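Local coordinates for protein putative 4-amino-4-deoxychorismate lyase (Thermus thermophilus, PDB 2ZGI) that binds pyridoxal 5'-phosphate and is probably a lyase of the class-IV aminotransferase family, tentatively assigned as a 4-amino-4-deoxychorismate lyase, at residues G53-G58 / V85-R90; C78-F83 / E93-A98; G155-G160 / Y174-G179. All coordinates share one frame; numbering follows the deposited sequence. Where two conformers were deposited one is given.

Interaction 1: residues G53-G58 / V85-R90; sequences GLSYPG and VGEGVR
E87 brings its carboxylate up to the backbone of G53-S55, and most of the polar pairing of the contact happens there. S55 N donates to E87 OE1 at 3.3 Å, meeting that oxygen on its syn side but 34° out of the carboxylate plane; a weak second bond links the same N-H to E87 OE2. S55 OG, 3.2 Å from E87 OE1, may add a weak bond, though its proton has another acceptor in reach. Not every approach is favourable: E87 OE2 lies 3.0 Å from G53 O, and both are acceptors. The bend at chi2 (-55°) turns the carboxylate toward the backbone of L54 and S55, and on the way E87 CG passes L54 CD2 at 4.0 Å.

Beyond the acid the contact turns apolar. P57 CD and V85 CG2 meet tip to tip at 3.9 Å, while P57 CG crosses the aliphatic part of R90, 3.5 Å from R90 CD in the conformer modelled here. V85 CG1 packs 3.4 Å from S55 O. A water that donates to G86 O at 2.9 Å also lies by S55 O, but too close for that bond to be trusted. The polar ends look elsewhere: this conformer of R90 forms a salt bridge with D65, and Y56 OH bonds D59, both on helix 59-72. N5 of the second subunit supplies bonds to G88 O and R90 N.

V89 N to G86 O closes a type II turn with G88 at positive phi, and G86 N to V89 O pairs the strand ends. The arrangement is a two-residue beta hairpin turn, strands 78-86 and 89-96, laid against the linker that leaves the Schellman end of helix 38-51 and leads into helix 59-72.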
loop_
_atom_site.group_PDB
_atom_site.type_symbol
_atom_site.label_atom_id
_atom_site.label_comp_id
_atom_site.label_asym_id
_atom_site.label_seq_id
_atom_site.Cartn_x
_atom_site.Cartn_y
_atom_site.Cartn_z
ATOM N N GLY D 53 -11.091 -0.668 -26.848
ATOM C CA GLY D 53 -11.879 0.131 -27.780
ATOM C C GLY D 53 -11.123 0.744 -28.937
ATOM O O GLY D 53 -11.522 1.801 -29.427
ATOM N N LEU D 54 -10.026 0.110 -29.357
ATOM C CA LEU D 54 -9.254 0.591 -30.496
ATOM C C LEU D 54 -9.591 -0.200 -31.767
ATOM O O LEU D 54 -9.564 -1.433 -31.754
ATOM C CB LEU D 54 -7.748 0.499 -30.197
ATOM C CG LEU D 54 -7.195 1.200 -28.948
ATOM C CD1 LEU D 54 -5.795 0.663 -28.659
ATOM C CD2 LEU D 54 -7.166 2.691 -29.130
ATOM N N SER D 55 -9.916 0.505 -32.848
ATOM C CA SER D 55 -10.110 -0.127 -34.168
ATOM C C SER D 55 -8.917 -0.969 -34.597
ATOM O O SER D 55 -7.787 -0.474 -34.639
ATOM C CB SER D 55 -10.365 0.923 -35.242
ATOM O OG SER D 55 -11.459 1.746 -34.896
ATOM N N TYR D 56 -9.175 -2.235 -34.905
ATOM C CA TYR D 56 -8.171 -3.155 -35.447
ATOM C C TYR D 56 -8.105 -3.023 -36.973
ATOM O O TYR D 56 -9.122 -3.132 -37.635
ATOM C CB TYR D 56 -8.503 -4.597 -35.038
ATOM C CG TYR D 56 -7.422 -5.577 -35.454
ATOM C CD1 TYR D 56 -6.134 -5.463 -34.947
ATOM C CD2 TYR D 56 -7.675 -6.584 -36.393
ATOM C CE1 TYR D 56 -5.131 -6.332 -35.323
ATOM C CE2 TYR D 56 -6.660 -7.466 -36.791
ATOM C CZ TYR D 56 -5.381 -7.320 -36.248
ATOM O OH TYR D 56 -4.338 -8.154 -36.599
ATOM N N PRO D 57 -6.915 -2.778 -37.547
ATOM C CA PRO D 57 -6.883 -2.548 -39.011
ATOM C C PRO D 57 -6.916 -3.808 -39.904
ATOM O O PRO D 57 -6.922 -3.696 -41.149
ATOM C CB PRO D 57 -5.585 -1.780 -39.205
ATOM C CG PRO D 57 -4.708 -2.290 -38.110
ATOM C CD PRO D 57 -5.631 -2.452 -36.919
ATOM N N GLY D 58 -6.959 -4.986 -39.282
ATOM C CA GLY D 58 -7.095 -6.236 -40.003
ATOM C C GLY D 58 -5.773 -6.927 -40.207
ATOM O O GLY D 58 -4.712 -6.282 -40.270
ATOM N N VAL D 85 -0.993 -0.872 -32.736
ATOM C CA VAL D 85 -2.305 -0.346 -33.065
ATOM C C VAL D 85 -2.720 0.850 -32.181
ATOM O O VAL D 85 -2.710 0.777 -30.937
ATOM C CB VAL D 85 -3.383 -1.448 -32.943
ATOM C CG1 VAL D 85 -4.758 -0.886 -33.205
ATOM C CG2 VAL D 85 -3.081 -2.614 -33.928
ATOM N N GLY D 86 -3.104 1.941 -32.832
ATOM C CA GLY D 86 -3.884 2.992 -32.180
ATOM C C GLY D 86 -4.968 3.424 -33.155
ATOM O O GLY D 86 -5.009 2.927 -34.302
ATOM N N GLU D 87 -5.841 4.323 -32.710
ATOM C CA GLU D 87 -6.805 4.987 -33.618
ATOM C C GLU D 87 -6.100 5.727 -34.763
ATOM O O GLU D 87 -5.309 6.645 -34.525
ATOM C CB GLU D 87 -7.723 5.930 -32.847
ATOM C CG GLU D 87 -8.576 5.266 -31.784
ATOM C CD GLU D 87 -9.453 4.094 -32.286
ATOM O OE1 GLU D 87 -9.359 3.687 -33.463
ATOM O OE2 GLU D 87 -10.253 3.572 -31.472
ATOM N N GLY D 88 -6.364 5.283 -35.993
ATOM C CA GLY D 88 -5.733 5.829 -37.208
ATOM C C GLY D 88 -4.256 5.474 -37.321
ATOM O O GLY D 88 -3.495 6.129 -38.037
ATOM N N VAL D 89 -3.828 4.452 -36.600
ATOM C CA VAL D 89 -2.418 4.109 -36.598
ATOM C C VAL D 89 -2.268 2.623 -36.741
ATOM O O VAL D 89 -2.803 1.851 -35.930
ATOM C CB VAL D 89 -1.685 4.499 -35.279
ATOM C CG1 VAL D 89 -0.268 3.870 -35.244
ATOM C CG2 VAL D 89 -1.613 6.008 -35.122
ATOM N N ARG D 90 -1.566 2.264 -37.807
ATOM C CA ARG D 90 -1.072 0.924 -38.007
ATOM C C ARG D 90 0.432 1.077 -38.173
ATOM O O ARG D 90 0.912 1.607 -39.178
ATOM C CB ARG D 90 -1.710 0.309 -39.250
ATOM C CG ARG D 90 -1.445 -1.171 -39.423
ATOM C CD ARG D 90 -2.269 -1.701 -40.573
ATOM N NE ARG D 90 -2.047 -0.912 -41.780
ATOM C CZ ARG D 90 -1.212 -1.277 -42.741
ATOM N NH1 ARG D 90 -0.561 -2.416 -42.619
ATOM N NH2 ARG D 90 -1.036 -0.525 -43.819
HETATM O O HOH W 1 -6.451 1.027 -35.966
#

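Interaction 2: residues C78-F83 / E93-A98; sequences CLRLRF and EARPYA
R80/R95 and R82/E93 are antiparallel hydrogen-bonded pairs with the non-hydrogen-bonded pair L81/A94 between them; strands 78-83 and 93-96, arms of the beta hairpin 78-86/89-96, run at 152°. R80 N to R95 O is the shortest rung at 2.8 Å. Past P96, Y97 N extends the ladder to C78 O at 3.1 Å, from above the carbonyl plane. At E93 the outer strand pairs onward with a strand of the second subunit.

On the arginine face, R80 and R95 lie side by side, their guanidinium groups stacked with centres 4.0 Å apart and planes at 14°. R95 NH2 lies over a face of the R80 guanidinium, 3.3 Å from R80 CD. R95 CG stands between the backbone N and the carbonyl carbon (chi1 77°), carrying its chain over its neighbour. With R80 cut back to an alanine, the R95 guanidinium is likely to lose the flat group it stacks on and to turn more freely.

Farther along, E93 CG packs on R82 CB at 3.6 Å. A long salt bridge, R82 NE to E93 OE1 at 4.0 Å, links their charges; a water donates to E93 OE1 and R82 O and weakly accepts from R82 NE. R82 NE bonds T84 OG1; Y19 of the second subunit makes a cation-pi contact with R82, and its OH bonds E93 OE1 weakly. On the other face L81 CD2 presses tightly on A94 CB, both side chains touching helix 59-72.

Two like charges this close probably repel, offset in part by the flat overlap and perhaps by E93, whose OE2 is 5.1 Å from R80 NH1.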
loop_
_atom_site.group_PDB
_atom_site.type_symbol
_atom_site.label_atom_id
_atom_site.label_comp_id
_atom_site.label_asym_id
_atom_site.label_seq_id
_atom_site.Cartn_x
_atom_site.Cartn_y
_atom_site.Cartn_z
ATOM N N CYS D 78 18.195 -12.999 -37.934
ATOM C CA CYS D 78 16.964 -12.810 -37.187
ATOM C C CYS D 78 16.577 -11.351 -37.171
ATOM O O CYS D 78 17.417 -10.476 -37.405
ATOM C CB CYS D 78 17.139 -13.299 -35.752
ATOM S SG CYS D 78 17.535 -15.054 -35.636
ATOM N N LEU D 79 15.296 -11.114 -36.901
ATOM C CA LEU D 79 14.694 -9.794 -36.885
ATOM C C LEU D 79 13.861 -9.670 -35.633
ATOM O O LEU D 79 13.333 -10.662 -35.138
ATOM C CB LEU D 79 13.775 -9.617 -38.098
ATOM C CG LEU D 79 14.487 -9.542 -39.444
ATOM C CD1 LEU D 79 13.468 -9.615 -40.577
ATOM C CD2 LEU D 79 15.277 -8.243 -39.539
ATOM N N ARG D 80 13.772 -8.453 -35.116
ATOM C CA ARG D 80 12.775 -8.099 -34.118
ATOM C C ARG D 80 11.724 -7.258 -34.823
ATOM O O ARG D 80 12.038 -6.254 -35.495
ATOM C CB ARG D 80 13.403 -7.317 -32.961
ATOM C CG ARG D 80 12.450 -7.088 -31.775
ATOM C CD ARG D 80 12.796 -5.754 -31.108
ATOM N NE ARG D 80 11.857 -5.309 -30.083
ATOM C CZ ARG D 80 11.022 -4.272 -30.214
ATOM N NH1 ARG D 80 10.973 -3.577 -31.348
ATOM N NH2 ARG D 80 10.215 -3.933 -29.211
ATOM N N LEU D 81 10.471 -7.664 -34.672
ATOM C CA LEU D 81 9.382 -6.990 -35.330
ATOM C C LEU D 81 8.487 -6.404 -34.286
ATOM O O LEU D 81 8.373 -6.929 -33.174
ATOM C CB LEU D 81 8.561 -7.998 -36.175
ATOM C CG LEU D 81 9.306 -8.899 -37.156
ATOM C CD1 LEU D 81 8.399 -10.045 -37.654
ATOM C CD2 LEU D 81 9.704 -8.026 -38.321
ATOM N N ARG D 82 7.814 -5.329 -34.652
ATOM C CA ARG D 82 6.850 -4.750 -33.778
ATOM C C ARG D 82 5.637 -4.227 -34.527
ATOM O O ARG D 82 5.782 -3.477 -35.510
ATOM C CB ARG D 82 7.527 -3.620 -33.041
ATOM C CG ARG D 82 6.760 -3.143 -31.860
ATOM C CD ARG D 82 7.195 -1.737 -31.621
ATOM N NE ARG D 82 6.047 -0.997 -31.205
ATOM C CZ ARG D 82 5.714 -0.849 -29.938
ATOM N NH1 ARG D 82 6.502 -1.373 -29.022
ATOM N NH2 ARG D 82 4.629 -0.173 -29.617
ATOM N N PHE D 83 4.447 -4.601 -34.050
ATOM C CA PHE D 83 3.186 -4.205 -34.656
ATOM C C PHE D 83 2.428 -3.416 -33.606
ATOM O O PHE D 83 2.221 -3.903 -32.514
ATOM C CB PHE D 83 2.326 -5.424 -35.033
ATOM C CG PHE D 83 2.886 -6.286 -36.153
ATOM C CD1 PHE D 83 3.403 -5.720 -37.317
ATOM C CD2 PHE D 83 2.784 -7.672 -36.083
ATOM C CE1 PHE D 83 3.875 -6.527 -38.360
ATOM C CE2 PHE D 83 3.248 -8.490 -37.138
ATOM C CZ PHE D 83 3.798 -7.909 -38.262
ATOM N N GLU D 93 7.126 -2.430 -37.940
ATOM C CA GLU D 93 8.560 -2.160 -38.054
ATOM C C GLU D 93 9.414 -3.390 -37.816
ATOM O O GLU D 93 8.974 -4.347 -37.165
ATOM C CB GLU D 93 8.959 -1.070 -37.070
ATOM C CG GLU D 93 8.427 -1.297 -35.687
ATOM C CD GLU D 93 8.621 -0.079 -34.832
ATOM O OE1 GLU D 93 7.585 0.557 -34.502
ATOM O OE2 GLU D 93 9.811 0.247 -34.546
ATOM N N ALA D 94 10.635 -3.352 -38.348
ATOM C CA ALA D 94 11.553 -4.466 -38.267
ATOM C C ALA D 94 12.942 -3.940 -38.154
ATOM O O ALA D 94 13.316 -2.945 -38.795
ATOM C CB ALA D 94 11.442 -5.362 -39.504
ATOM N N ARG D 95 13.725 -4.615 -37.333
ATOM C CA ARG D 95 15.113 -4.267 -37.213
ATOM C C ARG D 95 15.889 -5.552 -36.923
ATOM O O ARG D 95 15.320 -6.529 -36.399
ATOM C CB ARG D 95 15.319 -3.221 -36.109
ATOM C CG ARG D 95 15.261 -3.787 -34.712
ATOM C CD ARG D 95 15.003 -2.722 -33.711
ATOM N NE ARG D 95 15.061 -3.254 -32.358
ATOM C CZ ARG D 95 14.495 -2.668 -31.311
ATOM N NH1 ARG D 95 13.802 -1.543 -31.472
ATOM N NH2 ARG D 95 14.600 -3.223 -30.109
ATOM N N PRO D 96 17.195 -5.534 -37.239
ATOM C CA PRO D 96 18.074 -6.664 -36.960
ATOM C C PRO D 96 17.977 -7.046 -35.484
ATOM O O PRO D 96 17.915 -6.162 -34.621
ATOM C CB PRO D 96 19.464 -6.080 -37.222
ATOM C CG PRO D 96 19.318 -4.591 -36.870
ATOM C CD PRO D 96 17.972 -4.306 -37.541
ATOM N N TYR D 97 17.941 -8.348 -35.209
ATOM C CA TYR D 97 17.907 -8.865 -33.840
ATOM C C TYR D 97 19.320 -9.264 -33.455
ATOM O O TYR D 97 20.049 -9.846 -34.265
ATOM C CB TYR D 97 16.951 -10.077 -33.774
ATOM C CG TYR D 97 16.917 -10.834 -32.444
ATOM C CD1 TYR D 97 15.982 -10.525 -31.469
ATOM C CD2 TYR D 97 17.811 -11.878 -32.187
ATOM C CE1 TYR D 97 15.942 -11.215 -30.250
ATOM C CE2 TYR D 97 17.785 -12.575 -30.980
ATOM C CZ TYR D 97 16.843 -12.250 -30.025
ATOM O OH TYR D 97 16.824 -12.945 -28.833
ATOM N N ALA D 98 19.729 -8.935 -32.238
ATOM C CA ALA D 98 20.992 -9.452 -31.723
ATOM C C ALA D 98 20.731 -10.254 -30.438
ATOM O O ALA D 98 20.101 -9.747 -29.497
ATOM C CB ALA D 98 21.995 -8.320 -31.476
HETATM O O HOH W 2 20.339 -11.531 -36.547
HETATM O O HOH W 3 5.273 -0.858 -34.570
#

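Interaction 3: residues G155-G160 / Y174-G179; sequences GHVVDG and YLLEGG. With PLP (pyridoxal-5'-phosphate), chain P.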
loop_
_atom_site.group_PDB
_atom_site.type_symbol
_atom_site.label_atom_id
_atom_site.label_comp_id
_atom_site.label_asym_id
_atom_site.label_seq_id
_atom_site.Cartn_x
_atom_site.Cartn_y
_atom_site.Cartn_z
ATOM N N GLY D 155 0.406 -7.102 -3.531
ATOM C CA GLY D 155 1.761 -7.580 -3.292
ATOM C C GLY D 155 2.165 -8.905 -3.909
ATOM O O GLY D 155 3.274 -9.379 -3.649
ATOM N N HIS D 156 1.320 -9.504 -4.758
ATOM C CA HIS D 156 1.776 -10.665 -5.513
ATOM C C HIS D 156 2.819 -10.170 -6.532
ATOM O O HIS D 156 2.689 -9.043 -6.996
ATOM C CB HIS D 156 0.662 -11.310 -6.327
ATOM C CG HIS D 156 -0.536 -11.692 -5.526
ATOM N ND1 HIS D 156 -0.486 -12.643 -4.527
ATOM C CD2 HIS D 156 -1.812 -11.270 -5.579
ATOM C CE1 HIS D 156 -1.692 -12.806 -4.017
ATOM N NE2 HIS D 156 -2.510 -11.968 -4.620
ATOM N N VAL D 157 3.807 -11.016 -6.848
ATOM C CA VAL D 157 4.754 -10.776 -7.952
ATOM C C VAL D 157 4.098 -11.281 -9.229
ATOM O O VAL D 157 3.863 -12.500 -9.392
ATOM C CB VAL D 157 6.096 -11.506 -7.774
ATOM C CG1 VAL D 157 7.047 -11.199 -8.961
ATOM C CG2 VAL D 157 6.758 -11.142 -6.411
ATOM N N VAL D 158 3.786 -10.362 -10.138
ATOM C CA VAL D 158 2.978 -10.747 -11.317
ATOM C C VAL D 158 3.560 -10.559 -12.739
ATOM O O VAL D 158 2.913 -10.948 -13.732
ATOM C CB VAL D 158 1.580 -10.068 -11.262
ATOM C CG1 VAL D 158 0.849 -10.439 -9.952
ATOM C CG2 VAL D 158 1.696 -8.561 -11.421
ATOM N N ASP D 159 4.716 -9.917 -12.872
ATOM C CA ASP D 159 5.257 -9.724 -14.217
ATOM C C ASP D 159 6.712 -9.317 -14.140
ATOM O O ASP D 159 7.221 -8.889 -13.061
ATOM C CB ASP D 159 4.431 -8.680 -15.006
ATOM C CG ASP D 159 4.095 -9.123 -16.451
ATOM O OD1 ASP D 159 4.886 -9.881 -17.054
ATOM O OD2 ASP D 159 3.033 -8.685 -16.993
ATOM N N GLY D 160 7.395 -9.508 -15.267
ATOM C CA GLY D 160 8.680 -8.857 -15.526
ATOM C C GLY D 160 8.423 -7.627 -16.380
ATOM O O GLY D 160 7.329 -7.475 -16.914
ATOM N N TYR D 174 5.123 -23.572 -12.553
ATOM C CA TYR D 174 4.068 -22.618 -12.248
ATOM C C TYR D 174 4.153 -21.380 -13.124
ATOM O O TYR D 174 5.227 -20.791 -13.281
ATOM C CB TYR D 174 4.155 -22.187 -10.788
ATOM C CG TYR D 174 4.091 -23.364 -9.849
ATOM C CD1 TYR D 174 2.859 -23.879 -9.431
ATOM C CD2 TYR D 174 5.262 -23.987 -9.402
ATOM C CE1 TYR D 174 2.795 -24.971 -8.559
ATOM C CE2 TYR D 174 5.210 -25.082 -8.528
ATOM C CZ TYR D 174 3.973 -25.568 -8.119
ATOM O OH TYR D 174 3.919 -26.650 -7.260
ATOM N N LEU D 175 3.020 -20.998 -13.692
ATOM C CA LEU D 175 2.914 -19.718 -14.387
ATOM C C LEU D 175 2.296 -18.706 -13.436
ATOM O O LEU D 175 1.209 -18.927 -12.859
ATOM C CB LEU D 175 2.090 -19.837 -15.675
ATOM C CG LEU D 175 2.294 -21.058 -16.589
ATOM C CD1 LEU D 175 1.666 -20.774 -17.956
ATOM C CD2 LEU D 175 3.766 -21.494 -16.743
ATOM N N LEU D 176 3.006 -17.595 -13.245
ATOM C CA LEU D 176 2.611 -16.615 -12.242
ATOM C C LEU D 176 1.492 -15.768 -12.828
ATOM O O LEU D 176 1.684 -15.146 -13.885
ATOM C CB LEU D 176 3.805 -15.730 -11.841
ATOM C CG LEU D 176 4.722 -16.200 -10.699
ATOM C CD1 LEU D 176 5.259 -17.600 -10.924
ATOM C CD2 LEU D 176 5.877 -15.233 -10.530
ATOM N N GLU D 177 0.334 -15.742 -12.162
ATOM C CA GLU D 177 -0.807 -14.982 -12.665
ATOM C C GLU D 177 -0.715 -13.507 -12.318
ATOM O O GLU D 177 0.121 -13.110 -11.514
ATOM C CB GLU D 177 -2.135 -15.539 -12.127
ATOM C CG GLU D 177 -2.356 -16.978 -12.445
ATOM C CD GLU D 177 -3.603 -17.540 -11.792
ATOM O OE1 GLU D 177 -4.128 -16.952 -10.823
ATOM O OE2 GLU D 177 -4.063 -18.594 -12.274
ATOM N N GLY D 178 -1.593 -12.721 -12.943
ATOM C CA GLY D 178 -1.780 -11.310 -12.636
ATOM C C GLY D 178 -1.114 -10.294 -13.560
ATOM O O GLY D 178 -1.262 -9.104 -13.356
ATOM N N GLY D 179 -0.391 -10.771 -14.573
ATOM C CA GLY D 179 0.300 -9.898 -15.510
ATOM C C GLY D 179 -0.222 -10.128 -16.922
ATOM O O GLY D 179 -1.382 -10.487 -17.119
HETATM N N1 PLP P . 5.656 -9.047 -19.749
HETATM C C2 PLP P . 5.407 -7.825 -20.262
HETATM C C2A PLP P . 5.093 -6.690 -19.330
HETATM C C3 PLP P . 5.461 -7.617 -21.644
HETATM O O3 PLP P . 5.203 -6.364 -22.116
HETATM C C4 PLP P . 5.738 -8.703 -22.483
HETATM C C4A PLP P . 5.771 -8.587 -23.993
HETATM C C5 PLP P . 5.959 -9.960 -21.925
HETATM C C6 PLP P . 5.906 -10.090 -20.538
HETATM C C5A PLP P . 6.302 -11.175 -22.761
HETATM O O4P PLP P . 5.266 -11.615 -23.641
HETATM P P PLP P . 5.531 -12.507 -24.944
HETATM O O1P PLP P . 6.069 -13.837 -24.479
HETATM O O2P PLP P . 6.550 -11.821 -25.826
HETATM O O3P PLP P . 4.147 -12.513 -25.505
HETATM O O HOH W 4 1.572 -14.313 -9.290
HETATM O O HOH W 5 3.465 -12.874 -15.702
#
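V158 makes the closest van der Waals fit, its CB and both methyls pressed against the turn at E177-G178. CG1, anti to the carbonyl carbon (chi1 -57°), reaches E177 O at 3.2 Å, and CG2 lies near G178 O. With no CB on G178 or G179 the chain can come this close: a CB on the first would run into V158 CG1, on the second into V158 O. L176 CD2 touches V157 O at 3.6 Å.

Direct polar links are replaced by a CA-H...O contact, G179 CA to V158 O at 3.3 Å, and by two waters. One lies 2.9 Å from both V157 O and E177 O; the other sits 2.8 Å from V158 O and only weakly reaches L176 O.

D159 and G160 line the PLP pocket; D159 OD1 stands 2.9 Å from PLP N1. The other oxygen, OD2, takes the N-H of L180 and brushes G179 CA, which probably helps hold the carboxylate facing the pyridine nitrogen.

V158 and D159 form a classic beta bulge facing L150 of strand 147-151, while L176 packs on P165 of strand 164-169 and R185 of helix 183-194.

In the fold
Interactions 1 and 2 are two stations on one hairpin, strands 78-86 and 89-96: the first at its turn, the second along its rungs, with centres 21 Å apart and segments that adjoin in sequence. Both also touch the second subunit. Interaction 3 belongs to other sheets, on the opposite side of the chain's centre from interaction 2; its nearest atoms are about 13 Å from those of interaction 2 and about 17 Å from those of interaction 1. PLP lies between: D159 of interaction 3 touches its ring nitrogen, whereas the R80 side chain of interaction 2 stops about 8 Å short. In interaction 1, the Y56 side chain lies about 9 Å from that of R44, which binds the cofactor.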